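Local coordinates for protein platelet inhibitor (Ancylostoma caninum, PDB 4TPV) that inhibits platelet aggregation and the adhesion of platelets to fibrinogen and collagen, and may do so by binding platelet integrins, at residues V113-D118 with S159-G164; A153-C158 with V165-D170. All blocks are in the same frame, centred on the assembly; numbering follows the deposited sequence.

Contact 1 of 2, residues V113-D118 with S159-G164; sequences VWDSHD and SDYGAG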
loop_
_atom_site.group_PDB
_atom_site.type_symbol
_atom_site.label_atom_id
_atom_site.label_comp_id
_atom_site.label_asym_id
_atom_site.label_seq_id
_atom_site.Cartn_x
_atom_site.Cartn_y
_atom_site.Cartn_z
ATOM N N VAL A 113 -2.162 2.706 4.556
ATOM C CA VAL A 113 -3.462 3.358 4.792
ATOM C C VAL A 113 -3.458 4.882 4.593
ATOM O O VAL A 113 -4.455 5.556 4.895
ATOM C CB VAL A 113 -4.004 3.008 6.200
ATOM C CG1 VAL A 113 -4.160 1.487 6.331
ATOM C CG2 VAL A 113 -3.118 3.611 7.321
ATOM N N TRP A 114 -2.381 5.424 4.030
ATOM C CA TRP A 114 -2.365 6.853 3.692
ATOM C C TRP A 114 -3.533 7.150 2.743
ATOM O O TRP A 114 -3.661 6.486 1.708
ATOM C CB TRP A 114 -1.022 7.247 3.049
ATOM C CG TRP A 114 -0.699 8.676 3.339
ATOM C CD1 TRP A 114 -1.157 9.778 2.667
ATOM C CD2 TRP A 114 0.101 9.171 4.424
ATOM N NE1 TRP A 114 -0.671 10.931 3.250
ATOM C CE2 TRP A 114 0.104 10.586 4.329
ATOM C CE3 TRP A 114 0.837 8.558 5.446
ATOM C CZ2 TRP A 114 0.799 11.402 5.231
ATOM C CZ3 TRP A 114 1.534 9.373 6.354
ATOM C CH2 TRP A 114 1.497 10.786 6.234
ATOM N N ASP A 115 -4.386 8.117 3.067
ATOM C CA ASP A 115 -5.676 8.121 2.393
ATOM C C ASP A 115 -5.517 8.490 0.912
ATOM O O ASP A 115 -6.237 7.955 0.062
ATOM C CB ASP A 115 -6.727 9.000 3.140
ATOM C CG ASP A 115 -6.342 10.456 3.293
ATOM O OD1 ASP A 115 -5.249 10.890 2.885
ATOM O OD2 ASP A 115 -7.177 11.183 3.860
ATOM N N SER A 116 -4.527 9.324 0.589
ATOM C CA SER A 116 -4.381 9.788 -0.783
ATOM C C SER A 116 -3.579 8.805 -1.635
ATOM O O SER A 116 -3.467 8.989 -2.857
ATOM C CB SER A 116 -3.727 11.175 -0.829
ATOM O OG SER A 116 -2.469 11.158 -0.177
ATOM N N HIS A 117 -3.026 7.772 -1.017
ATOM C CA HIS A 117 -2.345 6.743 -1.818
ATOM C C HIS A 117 -3.338 5.971 -2.684
ATOM O O HIS A 117 -4.306 5.422 -2.166
ATOM C CB HIS A 117 -1.569 5.759 -0.935
ATOM C CG HIS A 117 -0.237 6.267 -0.488
ATOM N ND1 HIS A 117 0.518 5.626 0.473
ATOM C CD2 HIS A 117 0.469 7.363 -0.853
ATOM C CE1 HIS A 117 1.629 6.310 0.682
ATOM N NE2 HIS A 117 1.630 7.362 -0.115
ATOM N N ASP A 118 -3.087 5.893 -3.995
ATOM C CA ASP A 118 -4.023 5.171 -4.864
ATOM C C ASP A 118 -3.319 4.212 -5.822
ATOM O O ASP A 118 -3.947 3.651 -6.713
ATOM C CB ASP A 118 -4.892 6.157 -5.659
ATOM C CG ASP A 118 -4.095 7.058 -6.586
ATOM O OD1 ASP A 118 -2.881 6.873 -6.769
ATOM O OD2 ASP A 118 -4.711 7.983 -7.158
ATOM N N SER A 159 -14.545 13.922 -3.486
ATOM C CA SER A 159 -14.455 15.003 -4.469
ATOM C C SER A 159 -13.242 15.920 -4.246
ATOM O O SER A 159 -12.898 16.713 -5.114
ATOM C CB SER A 159 -15.743 15.830 -4.474
ATOM O OG SER A 159 -15.935 16.502 -3.246
ATOM N N ASP A 160 -12.609 15.815 -3.084
ATOM C CA ASP A 160 -11.357 16.528 -2.831
ATOM C C ASP A 160 -10.289 16.174 -3.852
ATOM O O ASP A 160 -9.376 16.960 -4.092
ATOM C CB ASP A 160 -10.818 16.213 -1.433
ATOM C CG ASP A 160 -11.545 16.954 -0.339
ATOM O OD1 ASP A 160 -12.575 17.621 -0.615
ATOM O OD2 ASP A 160 -11.086 16.845 0.814
ATOM N N TYR A 161 -10.386 14.974 -4.417
ATOM C CA TYR A 161 -9.415 14.496 -5.401
ATOM C C TYR A 161 -9.708 14.994 -6.812
ATOM O O TYR A 161 -8.925 14.766 -7.739
ATOM C CB TYR A 161 -9.370 12.971 -5.378
ATOM C CG TYR A 161 -8.891 12.436 -4.051
ATOM C CD1 TYR A 161 -7.625 12.748 -3.576
ATOM C CD2 TYR A 161 -9.715 11.643 -3.252
ATOM C CE1 TYR A 161 -7.181 12.266 -2.359
ATOM C CE2 TYR A 161 -9.274 11.146 -2.035
ATOM C CZ TYR A 161 -8.015 11.466 -1.584
ATOM O OH TYR A 161 -7.568 10.990 -0.368
ATOM N N GLY A 162 -10.838 15.671 -6.973
ATOM C CA GLY A 162 -11.173 16.303 -8.232
ATOM C C GLY A 162 -11.623 15.336 -9.304
ATOM O O GLY A 162 -12.253 14.324 -9.010
ATOM N N ALA A 163 -11.261 15.642 -10.547
ATOM C CA ALA A 163 -11.915 15.082 -11.723
ATOM C C ALA A 163 -12.106 13.563 -11.696
ATOM O O ALA A 163 -11.162 12.792 -11.530
ATOM C CB ALA A 163 -11.137 15.493 -12.991
ATOM N N GLY A 164 -13.357 13.158 -11.859
ATOM C CA GLY A 164 -13.708 11.769 -12.075
ATOM C C GLY A 164 -13.732 10.855 -10.869
ATOM O O GLY A 164 -14.114 9.692 -11.000
HETATM O O HOH W 1 -6.117 12.980 1.094
#

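Contact 2 of 2, residues A153-C158 with V165-D170; sequences APCSRC and VTCDDD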
loop_
_atom_site.group_PDB
_atom_site.type_symbol
_atom_site.label_atom_id
_atom_site.label_comp_id
_atom_site.label_asym_id
_atom_site.label_seq_id
_atom_site.Cartn_x
_atom_site.Cartn_y
_atom_site.Cartn_z
ATOM N N ALA A 153 -17.286 10.673 7.632
ATOM C CA ALA A 153 -18.045 9.616 6.955
ATOM C C ALA A 153 -17.280 9.103 5.746
ATOM O O ALA A 153 -16.810 9.896 4.948
ATOM C CB ALA A 153 -19.402 10.136 6.525
ATOM N N PRO A 154 -17.141 7.783 5.623
ATOM C CA PRO A 154 -16.395 7.284 4.463
ATOM C C PRO A 154 -16.972 7.820 3.144
ATOM O O PRO A 154 -18.197 8.004 2.981
ATOM C CB PRO A 154 -16.534 5.765 4.605
ATOM C CG PRO A 154 -16.557 5.574 6.127
ATOM C CD PRO A 154 -17.440 6.709 6.590
ATOM N N CYS A 155 -16.059 8.144 2.235
ATOM C CA CYS A 155 -16.389 8.689 0.920
ATOM C C CYS A 155 -16.966 10.102 0.915
ATOM O O CYS A 155 -17.216 10.660 -0.149
ATOM C CB CYS A 155 -17.357 7.757 0.185
ATOM S SG CYS A 155 -16.547 6.371 -0.639
ATOM N N SER A 156 -17.125 10.721 2.082
ATOM C CA SER A 156 -17.712 12.046 2.126
ATOM C C SER A 156 -16.820 13.107 1.478
ATOM O O SER A 156 -17.288 14.197 1.158
ATOM C CB SER A 156 -18.026 12.436 3.583
ATOM O OG SER A 156 -16.848 12.456 4.374
ATOM N N ARG A 157 -15.541 12.796 1.284
ATOM C CA ARG A 157 -14.647 13.787 0.697
ATOM C C ARG A 157 -13.904 13.269 -0.537
ATOM O O ARG A 157 -12.856 13.792 -0.869
ATOM C CB ARG A 157 -13.646 14.289 1.750
ATOM C CG ARG A 157 -14.307 15.196 2.798
ATOM C CD ARG A 157 -13.334 15.654 3.868
ATOM N NE ARG A 157 -12.262 16.515 3.355
ATOM C CZ ARG A 157 -11.352 17.106 4.128
ATOM N NH1 ARG A 157 -11.386 16.938 5.446
ATOM N NH2 ARG A 157 -10.405 17.858 3.588
ATOM N N CYS A 158 -14.447 12.257 -1.212
ATOM C CA CYS A 158 -13.876 11.796 -2.483
ATOM C C CYS A 158 -13.659 12.939 -3.494
ATOM O O CYS A 158 -12.695 12.938 -4.261
ATOM C CB CYS A 158 -14.768 10.722 -3.117
ATOM S SG CYS A 158 -14.748 9.147 -2.230
ATOM N N VAL A 165 -13.354 11.353 -9.692
ATOM C CA VAL A 165 -13.240 10.473 -8.528
ATOM C C VAL A 165 -14.561 10.395 -7.746
ATOM O O VAL A 165 -15.152 11.406 -7.383
ATOM C CB VAL A 165 -12.089 10.933 -7.594
ATOM C CG1 VAL A 165 -11.913 10.003 -6.376
ATOM C CG2 VAL A 165 -10.785 11.013 -8.363
ATOM N N THR A 166 -15.011 9.166 -7.495
ATOM C CA THR A 166 -16.304 8.895 -6.876
ATOM C C THR A 166 -16.143 7.796 -5.830
ATOM O O THR A 166 -15.069 7.209 -5.687
ATOM C CB THR A 166 -17.363 8.427 -7.905
ATOM O OG1 THR A 166 -16.927 7.190 -8.493
ATOM C CG2 THR A 166 -17.554 9.456 -9.006
ATOM N N CYS A 167 -17.214 7.515 -5.097
ATOM C CA CYS A 167 -17.151 6.444 -4.113
ATOM C C CYS A 167 -17.180 5.111 -4.838
ATOM O O CYS A 167 -17.874 4.983 -5.838
ATOM C CB CYS A 167 -18.312 6.555 -3.134
ATOM S SG CYS A 167 -18.104 5.530 -1.648
ATOM N N ASP A 168 -16.448 4.132 -4.317
ATOM C CA ASP A 168 -16.235 2.846 -4.989
ATOM C C ASP A 168 -17.170 1.724 -4.518
ATOM O O ASP A 168 -16.959 1.151 -3.437
ATOM C CB ASP A 168 -14.782 2.409 -4.785
ATOM C CG ASP A 168 -14.364 1.289 -5.723
ATOM O OD1 ASP A 168 -15.234 0.708 -6.407
ATOM O OD2 ASP A 168 -13.150 1.014 -5.803
ATOM N N ASP A 169 -18.167 1.372 -5.341
ATOM C CA ASP A 169 -19.119 0.338 -4.920
ATOM C C ASP A 169 -18.468 -1.052 -4.922
ATOM O O ASP A 169 -19.061 -2.031 -4.454
ATOM C CB ASP A 169 -20.398 0.350 -5.783
ATOM C CG ASP A 169 -20.120 0.294 -7.271
ATOM O OD1 ASP A 169 -19.031 -0.178 -7.668
ATOM O OD2 ASP A 169 -21.012 0.721 -8.048
ATOM N N ASP A 170 -17.236 -1.135 -5.407
ATOM C CA ASP A 170 -16.475 -2.383 -5.344
ATOM C C ASP A 170 -15.928 -2.668 -3.952
ATOM O O ASP A 170 -15.547 -3.800 -3.641
ATOM C CB ASP A 170 -15.297 -2.343 -6.321
ATOM C CG ASP A 170 -15.719 -2.474 -7.750
ATOM O OD1 ASP A 170 -16.834 -2.975 -8.014
ATOM O OD2 ASP A 170 -14.904 -2.096 -8.618
#

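Contact 1 of 2, residues V113-D118 with S159-G164
The phenol of Tyr161 reaches across to the backbone of Asp115 and Ser116, and nearly everything in this contact happens at its OH end. The closest packing is there: Tyr161 OH lies 3.4 Å from Ser116 CA and 3.3 Å from Asp115 O, while the ring carbon Tyr161 CE1 comes to 3.9 Å from Ser116 CB. With CG anti to its own carbonyl carbon (chi1 -63°), Tyr161 sends the ring out from the 3-10 segment 159-161 toward the type I turn Trp114-His117. No direct hydrogen bond crosses. Instead a water donates both to Asp115 OD1 and to Tyr161 OH, 2.9 Å from each, and bridges the two groups; the Asp115 carboxylate and Tyr161 ring planes stand 85° apart. Asp115 OD2 takes the backbone N-H of Glu150, Tyr161 OH is also hydrogen-bonded to Lys38 O, and Arg40 makes a cation-pi contact with the ring. Away from the phenol the segments diverge: Ala163 and Gly164 lie exposed at the surface. The tyrosine thus joins the C-terminal loop to a turn of the CAP region that follows helix 107-113 and leads into strand 119-127, with His117 resting against Arg27 of helix 13-34.

Contact 2 of 2, residues A153-C158 with V165-D170
Two consecutive beta turns shape residues 153-158, type II from Ala153 to Ser156 and type I from Cys155 to Cys158, and they overlap so that Cys155 and Cys158 both face the extended chain 165-170. The closest pair of CA atoms is Cys155 CA and Cys167 CA, 5.6 Å apart; no hydrogen bond passes between the segments. In the first turn Ala153 O is gripped twice by one residue, through Ser156 N and through Ser156 OG, the latter at 2.6 Å, in the carbonyl plane and on a lone pair. Cys155 takes a positive phi of 69° as the third residue of that turn, and its side chain heads toward the other segment.

What joins the two is the disulfide, with Cys155 SG 2.0 Å from Cys167 SG and chi3 at 80°. Cys167 swings its sulfur beside its own carbonyl carbon and away from its nitrogen (chi1 -166°), which brings it to Cys155 SG. A second sulfur packs beside this bridge: Cys158 SG sits 4.0 Å from Thr166 O and 4.1 Å from Cys167 CA, and is itself bonded to Cys176. Strand 166-167 pairs antiparallel with strand 176-177, so the two disulfides fasten the preceding turns to both strands of a small, cysteine-rich hairpin in the C-terminal part of this CAP-superfamily protein.

At the other end, before the strand, the contact is slighter. Val165 turns CG1 toward the backbone carbonyl of Cys158, with 3.7 Å from Val165 CG1 to Cys158 O, and also rests on Cys176 and Arg40. After Cys167, Asp168 carries its carboxylate to the far side from the turns: OD1 closes an Asx turn on Asp170 N at 2.9 Å, the donor lying above the carboxylate plane, whereas OD2 is hydrogen-bonded to Thr41 OG1.

Both contacts draw on the loop between strands 130-138 and 166-167, and their segments run on from one another: 153-158 continues into 159-164, which continues into 165-170. The contact centres are about 9 Å apart. Both are partly buried and neither is deep core. Contact 1 ties this loop back to the turn between helix 107-113 and strand 119-127 through one aromatic side chain and a water. Contact 2 is local and lies farther out, its centre about 18 Å from the chain centre, that of contact 1 about 14 Å; a covalent bond joins its segments and it buries 213 Å² rather than 102 Å². Within the shared loop, and across neither contact, Arg157 NE forms a salt bridge with Asp160 OD2.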